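Local coordinates for protein putative esterase Rv1847/MT1895 (Mycobacterium tuberculosis, PDB 3S4K) that probably hydrolyses acyl-CoA thioesters, possibly 1,4-dihydroxy-2-naphthoyl-CoA, at residues I63-W74 / R111-I122. Residues are numbered along the deposited sequence; the frame is centred on the assembly and turned at random. Where two conformers were deposited one is given.
Sequences IESIASMAAFAW and RGRRQQLWLVTI. With SO4 (sulfate ion), chain G.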
ATOM      1  N   ILE A  63      -5.004  -0.071   5.265  1.00  7.16           N
ATOM      2  CA  ILE A  63      -6.260   0.050   4.537  1.00  6.86           C
ATOM      3  C   ILE A  63      -6.605  -1.300   3.918  1.00  7.21           C
ATOM      4  O   ILE A  63      -7.724  -1.767   4.025  1.00  6.80           O
ATOM      5  CB  ILE A  63      -6.158   1.218   3.515  1.00  6.29           C
ATOM      6  CG1 ILE A  63      -6.264   2.543   4.262  1.00  7.87           C
ATOM      7  CG2 ILE A  63      -7.208   1.105   2.347  1.00  6.31           C
ATOM      8  CD1 ILE A  63      -5.663   3.721   3.526  1.00  9.44           C
ATOM      9  N   GLU A  64      -5.618  -1.966   3.335  1.00  6.46           N
ATOM     10  CA  GLU A  64      -5.853  -3.274   2.709  1.00  7.54           C
ATOM     11  C   GLU A  64      -6.333  -4.322   3.718  1.00  7.81           C
ATOM     12  O   GLU A  64      -7.320  -5.042   3.473  1.00  7.84           O
ATOM     13  CB  GLU A  64      -4.568  -3.732   2.002  1.00  7.63           C
ATOM     14  CG  GLU A  64      -4.698  -5.046   1.224  1.00  9.87           C
ATOM     15  CD  GLU A  64      -5.456  -4.917  -0.078  1.00 13.16           C
ATOM     16  OE1 GLU A  64      -5.776  -3.780  -0.493  1.00 10.22           O
ATOM     17  OE2 GLU A  64      -5.730  -5.982  -0.696  1.00 17.73           O
ATOM     18  N   SER A  65      -5.657  -4.385   4.867  1.00  8.55           N
ATOM     19  CA  SER A  65      -5.982  -5.340   5.922  0.50  8.19           C
ATOM     20  C   SER A  65      -7.375  -5.126   6.498  1.00  7.96           C
ATOM     21  O   SER A  65      -8.164  -6.058   6.638  1.00  7.58           O
ATOM     22  CB  SER A  65      -4.965  -5.250   7.066  0.50  8.45           C
ATOM     23  OG  SER A  65      -3.769  -5.924   6.735  0.50  8.73           O
ATOM     24  N   ILE A  66      -7.673  -3.897   6.864  1.00  7.45           N
ATOM     25  CA  ILE A  66      -8.948  -3.620   7.560  1.00  6.72           C
ATOM     26  C   ILE A  66     -10.118  -3.903   6.620  1.00  7.69           C
ATOM     27  O   ILE A  66     -11.096  -4.556   6.991  1.00  7.69           O
ATOM     28  CB  ILE A  66      -8.979  -2.177   8.147  1.00  7.80           C
ATOM     29  CG1 ILE A  66      -7.829  -1.989   9.140  1.00  6.64           C
ATOM     30  CG2 ILE A  66     -10.333  -1.927   8.897  1.00  5.52           C
ATOM     31  CD1 ILE A  66      -7.623  -0.546   9.668  1.00  9.00           C
ATOM     32  N   ALA A  67     -10.010  -3.436   5.378  1.00  7.96           N
ATOM     33  CA  ALA A  67     -11.011  -3.703   4.344  1.00  8.43           C
ATOM     34  C   ALA A  67     -11.195  -5.195   4.049  1.00  8.50           C
ATOM     35  O   ALA A  67     -12.329  -5.687   3.944  1.00  8.86           O
ATOM     36  CB  ALA A  67     -10.637  -2.958   3.054  1.00  8.74           C
ATOM     37  N   SER A  68     -10.089  -5.918   3.866  1.00  8.73           N
ATOM     38  CA  SER A  68     -10.192  -7.335   3.537  1.00  9.03           C
ATOM     39  C   SER A  68     -10.831  -8.127   4.663  1.00  8.59           C
ATOM     40  O   SER A  68     -11.611  -9.033   4.394  1.00  8.31           O
ATOM     41  CB  SER A  68      -8.832  -7.946   3.174  1.00  9.61           C
ATOM     42  OG  SER A  68      -8.172  -7.165   2.202  1.00 13.01           O
ATOM     43  N   MET A  69     -10.543  -7.782   5.930  1.00  7.86           N
ATOM     44  CA  MET A  69     -11.118  -8.537   7.043  1.00  8.16           C
ATOM     45  C   MET A  69     -12.622  -8.239   7.172  1.00  7.62           C
ATOM     46  O   MET A  69     -13.426  -9.157   7.385  1.00  7.31           O
ATOM     47  CB  MET A  69     -10.375  -8.259   8.357  1.00  8.93           C
ATOM     48  CG  MET A  69      -8.924  -8.743   8.345  1.00 11.51           C
ATOM     49  SD  MET A  69      -8.736 -10.534   8.118  1.00 19.18           S
ATOM     50  CE  MET A  69      -9.814 -11.050   9.391  1.00 15.13           C
ATOM     51  N   ALA A  70     -13.006  -6.974   6.987  1.00  7.64           N
ATOM     52  CA  ALA A  70     -14.426  -6.600   6.962  1.00  7.74           C
ATOM     53  C   ALA A  70     -15.140  -7.387   5.846  1.00  7.62           C
ATOM     54  O   ALA A  70     -16.250  -7.931   6.030  1.00  8.00           O
ATOM     55  CB  ALA A  70     -14.593  -5.082   6.751  1.00  8.48           C
ATOM     56  N   ALA A  71     -14.495  -7.447   4.687  1.00  7.36           N
ATOM     57  CA  ALA A  71     -15.086  -8.100   3.513  1.00  7.94           C
ATOM     58  C   ALA A  71     -15.284  -9.589   3.750  1.00  7.88           C
ATOM     59  O   ALA A  71     -16.320 -10.153   3.413  1.00  8.54           O
ATOM     60  CB  ALA A  71     -14.238  -7.833   2.272  1.00  7.25           C
ATOM     61  N   PHE A  72     -14.295 -10.223   4.365  1.00  8.18           N
ATOM     62  CA  PHE A  72     -14.408 -11.632   4.682  1.00  9.36           C
ATOM     63  C   PHE A  72     -15.520 -11.868   5.706  1.00  9.58           C
ATOM     64  O   PHE A  72     -16.304 -12.800   5.576  1.00 10.48           O
ATOM     65  CB  PHE A  72     -13.094 -12.136   5.218  1.00  9.77           C
ATOM     66  CG  PHE A  72     -13.090 -13.594   5.487  1.00 12.00           C
ATOM     67  CD1 PHE A  72     -12.700 -14.492   4.502  1.00 13.42           C
ATOM     68  CD2 PHE A  72     -13.465 -14.082   6.737  1.00 15.13           C
ATOM     69  CE1 PHE A  72     -12.680 -15.870   4.755  1.00 14.66           C
ATOM     70  CE2 PHE A  72     -13.452 -15.455   6.995  1.00 15.33           C
ATOM     71  CZ  PHE A  72     -13.070 -16.350   6.001  1.00 16.18           C
ATOM     72  N   ALA A  73     -15.595 -11.006   6.713  1.00  9.81           N
ATOM     73  CA  ALA A  73     -16.644 -11.121   7.709  1.00 10.25           C
ATOM     74  C   ALA A  73     -18.031 -10.990   7.101  1.00 10.22           C
ATOM     75  O   ALA A  73     -18.919 -11.752   7.449  1.00 10.95           O
ATOM     76  CB  ALA A  73     -16.454 -10.090   8.846  1.00  9.99           C
ATOM     77  N   TRP A  74     -18.231 -10.032   6.209  1.00  9.37           N
ATOM     78  CA  TRP A  74     -19.537  -9.878   5.586  1.00  9.47           C
ATOM     79  C   TRP A  74     -19.863 -11.100   4.716  1.00  9.91           C
ATOM     80  O   TRP A  74     -20.968 -11.642   4.794  1.00 10.80           O
ATOM     81  CB  TRP A  74     -19.615  -8.598   4.760  1.00  8.92           C
ATOM     82  CG  TRP A  74     -20.934  -8.430   4.110  1.00 10.15           C
ATOM     83  CD1 TRP A  74     -22.067  -7.936   4.680  1.00 11.47           C
ATOM     84  CD2 TRP A  74     -21.281  -8.808   2.773  1.00  9.46           C
ATOM     85  NE1 TRP A  74     -23.105  -7.939   3.757  1.00 12.10           N
ATOM     86  CE2 TRP A  74     -22.638  -8.471   2.582  1.00 10.03           C
ATOM     87  CE3 TRP A  74     -20.562  -9.364   1.702  1.00  8.61           C
ATOM     88  CZ2 TRP A  74     -23.299  -8.710   1.383  1.00 12.81           C
ATOM     89  CZ3 TRP A  74     -21.233  -9.582   0.490  1.00 10.69           C
ATOM     90  CH2 TRP A  74     -22.579  -9.258   0.349  1.00 12.22           C
ATOM     91  N   ARG A 111     -21.577  -4.027  -1.471  1.00 10.76           N
ATOM     92  CA  ARG A 111     -21.393  -5.421  -1.102  1.00 10.98           C
ATOM     93  C   ARG A 111     -22.377  -6.264  -1.906  1.00 11.22           C
ATOM     94  O   ARG A 111     -23.572  -6.229  -1.658  1.00 11.32           O
ATOM     95  CB  ARG A 111     -21.624  -5.610   0.394  1.00 10.79           C
ATOM     96  CG  ARG A 111     -20.625  -4.877   1.283  1.00 10.94           C
ATOM     97  CD  ARG A 111     -21.001  -4.956   2.767  1.00 12.57           C
ATOM     98  NE  ARG A 111     -22.175  -4.129   3.044  1.00 12.67           N
ATOM     99  CZ  ARG A 111     -22.707  -3.951   4.248  1.00 14.13           C
ATOM    100  NH1 ARG A 111     -22.198  -4.558   5.316  1.00 15.68           N
ATOM    101  NH2 ARG A 111     -23.767  -3.163   4.395  1.00 14.73           N
ATOM    102  N   GLY A 112     -21.860  -6.991  -2.882  1.00 11.74           N
ATOM    103  CA  GLY A 112     -22.697  -7.731  -3.811  1.00 12.10           C
ATOM    104  C   GLY A 112     -22.219  -9.156  -3.953  1.00 12.08           C
ATOM    105  O   GLY A 112     -21.303  -9.602  -3.238  1.00 11.56           O
ATOM    106  N   ARG A 113     -22.844  -9.872  -4.878  1.00 12.57           N
ATOM    107  CA  ARG A 113     -22.493 -11.266  -5.118  1.00 13.13           C
ATOM    108  C   ARG A 113     -21.061 -11.416  -5.595  1.00 11.69           C
ATOM    109  O   ARG A 113     -20.323 -12.227  -5.045  1.00 12.51           O
ATOM    110  CB  ARG A 113     -23.434 -11.907  -6.129  1.00 14.36           C
ATOM    111  CG  ARG A 113     -23.182 -13.402  -6.352  1.00 18.59           C
ATOM    112  CD  ARG A 113     -24.206 -14.002  -7.290  1.00 24.14           C
ATOM    113  NE  ARG A 113     -24.141 -13.384  -8.608  1.00 28.29           N
ATOM    114  CZ  ARG A 113     -23.300 -13.728  -9.583  1.00 30.02           C
ATOM    115  NH1 ARG A 113     -22.420 -14.719  -9.424  1.00 32.94           N
ATOM    116  NH2 ARG A 113     -23.341 -13.072 -10.734  1.00 29.71           N
ATOM    117  N   ARG A 114     -20.653 -10.626  -6.584  1.00 10.22           N
ATOM    118  CA  ARG A 114     -19.324 -10.819  -7.174  1.00  9.61           C
ATOM    119  C   ARG A 114     -18.219 -10.005  -6.534  1.00  8.48           C
ATOM    120  O   ARG A 114     -17.076 -10.477  -6.459  1.00  8.06           O
ATOM    121  CB  ARG A 114     -19.352 -10.546  -8.683  1.00  9.21           C
ATOM    122  CG  ARG A 114     -20.023 -11.654  -9.446  1.00 10.64           C
ATOM    123  CD  ARG A 114     -20.197 -11.333 -10.908  1.00 11.16           C
ATOM    124  NE  ARG A 114     -18.898 -11.259 -11.590  1.00 11.23           N
ATOM    125  CZ  ARG A 114     -18.709 -11.426 -12.892  1.00 10.78           C
ATOM    126  NH1 ARG A 114     -19.734 -11.694 -13.697  1.00 11.40           N
ATOM    127  NH2 ARG A 114     -17.485 -11.314 -13.392  1.00 10.12           N
ATOM    128  N   GLN A 115     -18.537  -8.762  -6.147  1.00  8.36           N
ATOM    129  CA  GLN A 115     -17.502  -7.838  -5.607  1.00  7.68           C
ATOM    130  C   GLN A 115     -17.959  -7.086  -4.359  1.00  7.42           C
ATOM    131  O   GLN A 115     -19.169  -7.001  -4.069  1.00  7.65           O
ATOM    132  CB  GLN A 115     -17.038  -6.834  -6.680  1.00  8.30           C
ATOM    133  CG  GLN A 115     -16.546  -7.507  -8.015  1.00  9.08           C
ATOM    134  CD  GLN A 115     -15.718  -6.574  -8.908  1.00 12.94           C
ATOM    135  OE1 GLN A 115     -15.037  -5.697  -8.432  1.00 14.83           O
ATOM    136  NE2 GLN A 115     -15.766  -6.801 -10.221  1.00 18.73           N
ATOM    137  N   GLN A 116     -16.970  -6.551  -3.641  1.00  6.72           N
ATOM    138  CA  GLN A 116     -17.183  -5.608  -2.572  1.00  7.28           C
ATOM    139  C   GLN A 116     -16.270  -4.411  -2.744  1.00  7.24           C
ATOM    140  O   GLN A 116     -15.157  -4.522  -3.275  1.00  6.75           O
ATOM    141  CB  GLN A 116     -16.984  -6.223  -1.175  1.00  6.96           C
ATOM    142  CG  GLN A 116     -17.601  -7.586  -0.973  1.00  8.34           C
ATOM    143  CD  GLN A 116     -17.462  -8.084   0.441  1.00  7.63           C
ATOM    144  OE1 GLN A 116     -17.621  -7.303   1.402  1.00  8.58           O
ATOM    145  NE2 GLN A 116     -17.159  -9.386   0.593  1.00  7.39           N
ATOM    146  N   LEU A 117     -16.740  -3.281  -2.240  1.00  6.55           N
ATOM    147  CA  LEU A 117     -15.978  -2.065  -2.222  1.00  7.35           C
ATOM    148  C   LEU A 117     -16.087  -1.483  -0.802  1.00  7.19           C
ATOM    149  O   LEU A 117     -17.205  -1.235  -0.308  1.00  7.66           O
ATOM    150  CB  LEU A 117     -16.483  -1.116  -3.327  1.00  7.67           C
ATOM    151  CG  LEU A 117     -15.684   0.173  -3.521  1.00  9.53           C
ATOM    152  CD1 LEU A 117     -14.318  -0.117  -4.094  1.00 12.91           C
ATOM    153  CD2 LEU A 117     -16.432   1.198  -4.375  1.00  8.74           C
ATOM    154  N   TRP A 118     -14.944  -1.269  -0.141  1.00  6.73           N
ATOM    155  CA  TRP A 118     -14.875  -0.761   1.230  1.00  6.65           C
ATOM    156  C   TRP A 118     -14.044   0.524   1.303  1.00  6.61           C
ATOM    157  O   TRP A 118     -13.038   0.646   0.607  1.00  6.85           O
ATOM    158  CB  TRP A 118     -14.239  -1.786   2.181  1.00  7.69           C
ATOM    159  CG  TRP A 118     -15.151  -2.963   2.442  1.00  4.82           C
ATOM    160  CD1 TRP A 118     -15.313  -4.054   1.667  1.00  7.72           C
ATOM    161  CD2 TRP A 118     -16.024  -3.134   3.561  1.00  6.23           C
ATOM    162  NE1 TRP A 118     -16.224  -4.918   2.227  1.00 10.18           N
ATOM    163  CE2 TRP A 118     -16.698  -4.364   3.385  1.00  7.96           C
ATOM    164  CE3 TRP A 118     -16.315  -2.361   4.688  1.00  8.10           C
ATOM    165  CZ2 TRP A 118     -17.625  -4.852   4.315  1.00  8.55           C
ATOM    166  CZ3 TRP A 118     -17.258  -2.830   5.582  1.00  7.98           C
ATOM    167  CH2 TRP A 118     -17.893  -4.070   5.398  1.00  7.21           C
ATOM    168  N   LEU A 119     -14.486   1.477   2.132  1.00  5.93           N
ATOM    169  CA  LEU A 119     -13.751   2.712   2.436  1.00  5.81           C
ATOM    170  C   LEU A 119     -13.087   2.572   3.809  1.00  6.58           C
ATOM    171  O   LEU A 119     -13.736   2.180   4.788  1.00  7.34           O
ATOM    172  CB  LEU A 119     -14.712   3.900   2.493  1.00  7.12           C
ATOM    173  CG  LEU A 119     -14.153   5.178   3.100  1.00  7.83           C
ATOM    174  CD1 LEU A 119     -13.070   5.724   2.192  1.00  8.86           C
ATOM    175  CD2 LEU A 119     -15.274   6.216   3.265  1.00  9.58           C
ATOM    176  N   VAL A 120     -11.806   2.913   3.881  1.00  5.90           N
ATOM    177  CA  VAL A 120     -11.075   2.909   5.140  1.00  5.94           C
ATOM    178  C   VAL A 120     -10.461   4.281   5.340  1.00  6.11           C
ATOM    179  O   VAL A 120      -9.780   4.803   4.443  1.00  7.09           O
ATOM    180  CB  VAL A 120      -9.965   1.851   5.144  1.00  6.13           C
ATOM    181  CG1 VAL A 120      -9.254   1.820   6.510  1.00  7.52           C
ATOM    182  CG2 VAL A 120     -10.528   0.475   4.745  1.00  6.96           C
ATOM    183  N   THR A 121     -10.702   4.855   6.520  1.00  6.41           N
ATOM    184  CA  THR A 121     -10.203   6.188   6.880  1.00  6.19           C
ATOM    185  C   THR A 121      -9.267   6.022   8.070  1.00  6.32           C
ATOM    186  O   THR A 121      -9.646   5.435   9.096  1.00  7.07           O
ATOM    187  CB  THR A 121     -11.351   7.174   7.227  1.00  6.54           C
ATOM    188  OG1 THR A 121     -12.318   7.165   6.168  1.00  5.91           O
ATOM    189  CG2 THR A 121     -10.824   8.625   7.472  1.00  8.32           C
ATOM    190  N   ILE A 122      -8.068   6.581   7.946  1.00  5.92           N
ATOM    191  CA  ILE A 122      -7.054   6.513   8.997  0.50  6.65           C
ATOM    192  C   ILE A 122      -6.888   7.876   9.647  1.00  6.81           C
ATOM    193  O   ILE A 122      -6.643   8.865   8.955  1.00  7.36           O
ATOM    194  CB  ILE A 122      -5.688   6.086   8.443  0.50  6.69           C
ATOM    195  CG1 ILE A 122      -5.844   4.868   7.527  0.50  7.95           C
ATOM    196  CG2 ILE A 122      -4.748   5.785   9.576  0.50  7.46           C
ATOM    197  CD1 ILE A 122      -4.578   4.034   7.412  0.50  7.12           C
TER
HETATM  198  S   SO4 G 145     -23.864  -1.992   0.550  1.00 31.91           S
HETATM  199  O1  SO4 G 145     -22.517  -2.032   1.075  1.00 28.29           O
HETATM  200  O2  SO4 G 145     -24.742  -2.648   1.534  1.00 32.49           O
HETATM  201  O3  SO4 G 145     -24.249  -0.579   0.450  1.00 31.81           O
HETATM  202  O4  SO4 G 145     -24.034  -2.618  -0.801  1.00 26.78           O
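Helix 63-74 lies against strand 115-122 at an axis separation of 8.3 Å and runs roughly counter to it, the two directions 137° apart, with Ile63 nearest Val120, Ala67 nearest Trp118 and Ala71 nearest Gln116. This is the helix-on-sheet packing at the heart of the hotdog fold, in which a central helix, the sausage, is wrapped by a curved antiparallel sheet, the bun. Small helix residues let the strand's large side chains approach the helix backbone. Ala70 CB sits over one face of Trp118, 3.6 Å from the centroid of its six-membered ring and almost on the normal. With CG anti to its carbonyl carbon (chi1 -71°), Trp118 lays that same face along the helix surface, where Ala67 O and Ala71 N also lie above it. At the Ile63 end the packing is mainly aliphatic: Ile63 CG1 rests 3.8 Å from Val120 CG1 as the two side chains slide past each other. Val120 CG2 fills in beside Ala67 CB and also lies against Ile63 O, and strands 100-108 and 129-140 flank this core.

The Gln116 amide is bonded at both ends. Extended beyond CG, Gln116 sends NE2 to Ala71 O (3.0 Å), reaching it from above the carbonyl plane; Asn139 OD1 also accepts from this nitrogen. The other end, OE1, receives Trp118 NE1 at 2.9 Å, the acceptor lying in the indole plane. Together these bonds should fix the amide's rotation, and the NE1 bond with the Ala70 contact the ring's. Trp74 turns its edge to NE2 and to Gly112 O, and one face to Arg111, whose CD stands 3.6 Å over the five-membered ring. Bent at chi3 (-71°), Arg111 salt-bridges Asp35 through NH1, while its NE donates at 2.9 Å to O1 of a sulfate probably from the crystallisation liquor, NH2 to O2 and the backbone N to O4.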